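Local coordinates for cobalamin biosynthesis protein CobN (PDB 7C6O) that is the large, catalytic subunit of cobaltochelatase, which inserts cobalt into the corrin ring during cobalamin (vitamin B12) biosynthesis, at residues Gly491-Ala496 and Tyr532-Arg537. Numbering follows the deposited sequence.
Sequences GEIVIA and YLAAYR
The methyl of A534 and the backbone of A535 meet two isoleucines, I493 and I495, that rise from the same face of strand 492-495. Y532 and, one turn on, Y536 both turn to the far side of the helix, with their hydroxyls hydrogen-bonded to N560 and Q508. A534 points its methyl toward the strand, where it sits against both branches of I493, 3.7 Å from CD1 and 3.8 Å from CG2. That two-point seat follows from the I493 torsions: CG2 is anti to the backbone N, while CG1 is anti to the carbonyl carbon (chi1 -59°) and carries CD1 on in an extended chain. A535 offers its main chain more than its methyl, since I495 CD1 slides in at 3.6 Å from A535 CA and 3.7 Å from A534 O. The CG2 branch of I495 meets the methyl of the same residue, A535 CB, at 4.1 Å. With these small alanines at the interface, the axes of the short segments 492-495 and 532-537 approach to 8.8 Å and cross at -69°. The four touching residues are buried, and their side chains are all apolar. Y455 of helix 452-459 touches both I493 and L533, while I448 and V450 of the neighbouring strand 448-451 touch I495. Helix 530-539 thus packs against a mixed sheet and lies in the chain between strands 503-507 and 551-555, which both run parallel to strand 369-373 between them, a beta-alpha-beta crossover connection.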
ATOM      1  N   GLY A 491       6.565 -36.912 -16.807  1.00 44.56           N
ATOM      2  CA  GLY A 491       6.674 -35.949 -15.731  1.00 38.24           C
ATOM      3  C   GLY A 491       5.409 -35.719 -14.932  1.00 33.36           C
ATOM      4  O   GLY A 491       4.298 -35.724 -15.473  1.00 31.84           O
ATOM      5  N   GLU A 492       5.578 -35.527 -13.626  1.00 32.70           N
ATOM      6  CA  GLU A 492       4.512 -35.088 -12.736  1.00 32.57           C
ATOM      7  C   GLU A 492       5.083 -34.028 -11.811  1.00 27.67           C
ATOM      8  O   GLU A 492       6.148 -34.234 -11.221  1.00 30.85           O
ATOM      9  CB  GLU A 492       3.941 -36.248 -11.912  1.00 34.52           C
ATOM     10  CG  GLU A 492       3.013 -37.181 -12.668  1.00 37.49           C
ATOM     11  CD  GLU A 492       2.527 -38.330 -11.803  1.00 40.52           C
ATOM     12  OE1 GLU A 492       3.340 -38.867 -11.018  1.00 41.20           O
ATOM     13  OE2 GLU A 492       1.335 -38.689 -11.898  1.00 42.11           O
ATOM     14  N   ILE A 493       4.392 -32.901 -11.690  1.00 26.60           N
ATOM     15  CA  ILE A 493       4.796 -31.847 -10.768  1.00 24.38           C
ATOM     16  C   ILE A 493       4.226 -32.176  -9.396  1.00 23.99           C
ATOM     17  O   ILE A 493       3.006 -32.294  -9.232  1.00 22.30           O
ATOM     18  CB  ILE A 493       4.327 -30.467 -11.252  1.00 23.24           C
ATOM     19  CG1 ILE A 493       4.906 -30.170 -12.638  1.00 24.18           C
ATOM     20  CG2 ILE A 493       4.751 -29.389 -10.267  1.00 23.36           C
ATOM     21  CD1 ILE A 493       4.416 -28.870 -13.246  1.00 24.96           C
ATOM     22  N   VAL A 494       5.109 -32.336  -8.412  1.00 25.00           N
ATOM     23  CA  VAL A 494       4.724 -32.764  -7.072  1.00 25.26           C
ATOM     24  C   VAL A 494       4.498 -31.535  -6.204  1.00 23.15           C
ATOM     25  O   VAL A 494       5.366 -30.658  -6.109  1.00 24.17           O
ATOM     26  CB  VAL A 494       5.797 -33.682  -6.461  1.00 28.59           C
ATOM     27  CG1 VAL A 494       5.348 -34.193  -5.102  1.00 31.18           C
ATOM     28  CG2 VAL A 494       6.097 -34.841  -7.399  1.00 28.11           C
ATOM     29  N   ILE A 495       3.335 -31.476  -5.560  1.00 19.66           N
ATOM     30  CA  ILE A 495       2.924 -30.325  -4.765  1.00 21.76           C
ATOM     31  C   ILE A 495       2.649 -30.801  -3.347  1.00 24.75           C
ATOM     32  O   ILE A 495       1.724 -31.590  -3.119  1.00 26.02           O
ATOM     33  CB  ILE A 495       1.686 -29.635  -5.361  1.00 24.66           C
ATOM     34  CG1 ILE A 495       1.985 -29.147  -6.781  1.00 26.61           C
ATOM     35  CG2 ILE A 495       1.243 -28.483  -4.470  1.00 24.26           C
ATOM     36  CD1 ILE A 495       0.748 -28.877  -7.597  1.00 26.99           C
ATOM     37  N   ALA A 496       3.450 -30.324  -2.400  1.00 25.22           N
ATOM     38  CA  ALA A 496       3.235 -30.639  -0.995  1.00 27.11           C
ATOM     39  C   ALA A 496       2.108 -29.777  -0.444  1.00 24.41           C
ATOM     40  O   ALA A 496       2.099 -28.556  -0.631  1.00 25.70           O
ATOM     41  CB  ALA A 496       4.517 -30.417  -0.194  1.00 29.60           C
ATOM     42  N   TYR A 532       5.637 -23.204  -9.116  1.00 16.01           N
ATOM     43  CA  TYR A 532       4.830 -22.138  -8.531  1.00 15.20           C
ATOM     44  C   TYR A 532       3.476 -22.042  -9.224  1.00 14.91           C
ATOM     45  O   TYR A 532       2.429 -21.989  -8.567  1.00 15.37           O
ATOM     46  CB  TYR A 532       5.584 -20.808  -8.624  1.00 12.64           C
ATOM     47  CG  TYR A 532       4.964 -19.671  -7.840  1.00 15.61           C
ATOM     48  CD1 TYR A 532       3.818 -19.026  -8.296  1.00 15.62           C
ATOM     49  CD2 TYR A 532       5.530 -19.231  -6.652  1.00 15.57           C
ATOM     50  CE1 TYR A 532       3.249 -17.991  -7.588  1.00 18.28           C
ATOM     51  CE2 TYR A 532       4.966 -18.189  -5.932  1.00 15.30           C
ATOM     52  CZ  TYR A 532       3.828 -17.573  -6.407  1.00 18.73           C
ATOM     53  OH  TYR A 532       3.258 -16.538  -5.701  1.00 18.36           O
ATOM     54  N   LEU A 533       3.478 -22.020 -10.558  1.00 14.65           N
ATOM     55  CA  LEU A 533       2.227 -21.907 -11.300  1.00 16.48           C
ATOM     56  C   LEU A 533       1.362 -23.149 -11.121  1.00 17.11           C
ATOM     57  O   LEU A 533       0.144 -23.040 -10.938  1.00 18.03           O
ATOM     58  CB  LEU A 533       2.517 -21.660 -12.780  1.00 16.94           C
ATOM     59  CG  LEU A 533       3.250 -20.356 -13.101  1.00 18.90           C
ATOM     60  CD1 LEU A 533       3.707 -20.336 -14.553  1.00 19.28           C
ATOM     61  CD2 LEU A 533       2.364 -19.159 -12.803  1.00 18.35           C
ATOM     62  N   ALA A 534       1.973 -24.337 -11.166  1.00 17.48           N
ATOM     63  CA  ALA A 534       1.209 -25.570 -11.009  1.00 18.83           C
ATOM     64  C   ALA A 534       0.500 -25.619  -9.661  1.00 19.60           C
ATOM     65  O   ALA A 534      -0.658 -26.047  -9.576  1.00 18.58           O
ATOM     66  CB  ALA A 534       2.122 -26.783 -11.174  1.00 16.04           C
ATOM     67  N   ALA A 535       1.178 -25.180  -8.598  1.00 18.35           N
ATOM     68  CA  ALA A 535       0.591 -25.248  -7.265  1.00 17.19           C
ATOM     69  C   ALA A 535      -0.660 -24.383  -7.167  1.00 17.46           C
ATOM     70  O   ALA A 535      -1.694 -24.823  -6.652  1.00 18.01           O
ATOM     71  CB  ALA A 535       1.622 -24.832  -6.217  1.00 14.16           C
ATOM     72  N   TYR A 536      -0.590 -23.143  -7.659  1.00 15.43           N
ATOM     73  CA  TYR A 536      -1.764 -22.279  -7.603  1.00 14.53           C
ATOM     74  C   TYR A 536      -2.852 -22.759  -8.552  1.00 16.61           C
ATOM     75  O   TYR A 536      -4.043 -22.694  -8.225  1.00 17.49           O
ATOM     76  CB  TYR A 536      -1.382 -20.828  -7.907  1.00 15.26           C
ATOM     77  CG  TYR A 536      -1.039 -20.060  -6.658  1.00 14.90           C
ATOM     78  CD1 TYR A 536      -2.040 -19.558  -5.836  1.00 16.19           C
ATOM     79  CD2 TYR A 536       0.281 -19.860  -6.281  1.00 15.33           C
ATOM     80  CE1 TYR A 536      -1.735 -18.868  -4.678  1.00 15.72           C
ATOM     81  CE2 TYR A 536       0.597 -19.169  -5.124  1.00 17.62           C
ATOM     82  CZ  TYR A 536      -0.415 -18.676  -4.328  1.00 19.48           C
ATOM     83  OH  TYR A 536      -0.111 -17.989  -3.177  1.00 21.11           O
ATOM     84  N   ARG A 537      -2.468 -23.248  -9.731  1.00 16.36           N
ATOM     85  CA  ARG A 537      -3.474 -23.749 -10.659  1.00 15.33           C
ATOM     86  C   ARG A 537      -4.138 -25.015 -10.133  1.00 17.91           C
ATOM     87  O   ARG A 537      -5.292 -25.296 -10.482  1.00 20.26           O
ATOM     88  CB  ARG A 537      -2.848 -23.984 -12.035  1.00 19.10           C
ATOM     89  CG  ARG A 537      -2.496 -22.695 -12.782  1.00 18.30           C
ATOM     90  CD  ARG A 537      -3.747 -21.883 -13.128  1.00 18.93           C
ATOM     91  NE  ARG A 537      -4.180 -21.007 -12.039  1.00 17.29           N
ATOM     92  CZ  ARG A 537      -5.453 -20.778 -11.733  1.00 18.63           C
ATOM     93  NH1 ARG A 537      -6.420 -21.369 -12.423  1.00 17.81           N
ATOM     94  NH2 ARG A 537      -5.765 -19.967 -10.730  1.00 19.85           N
TER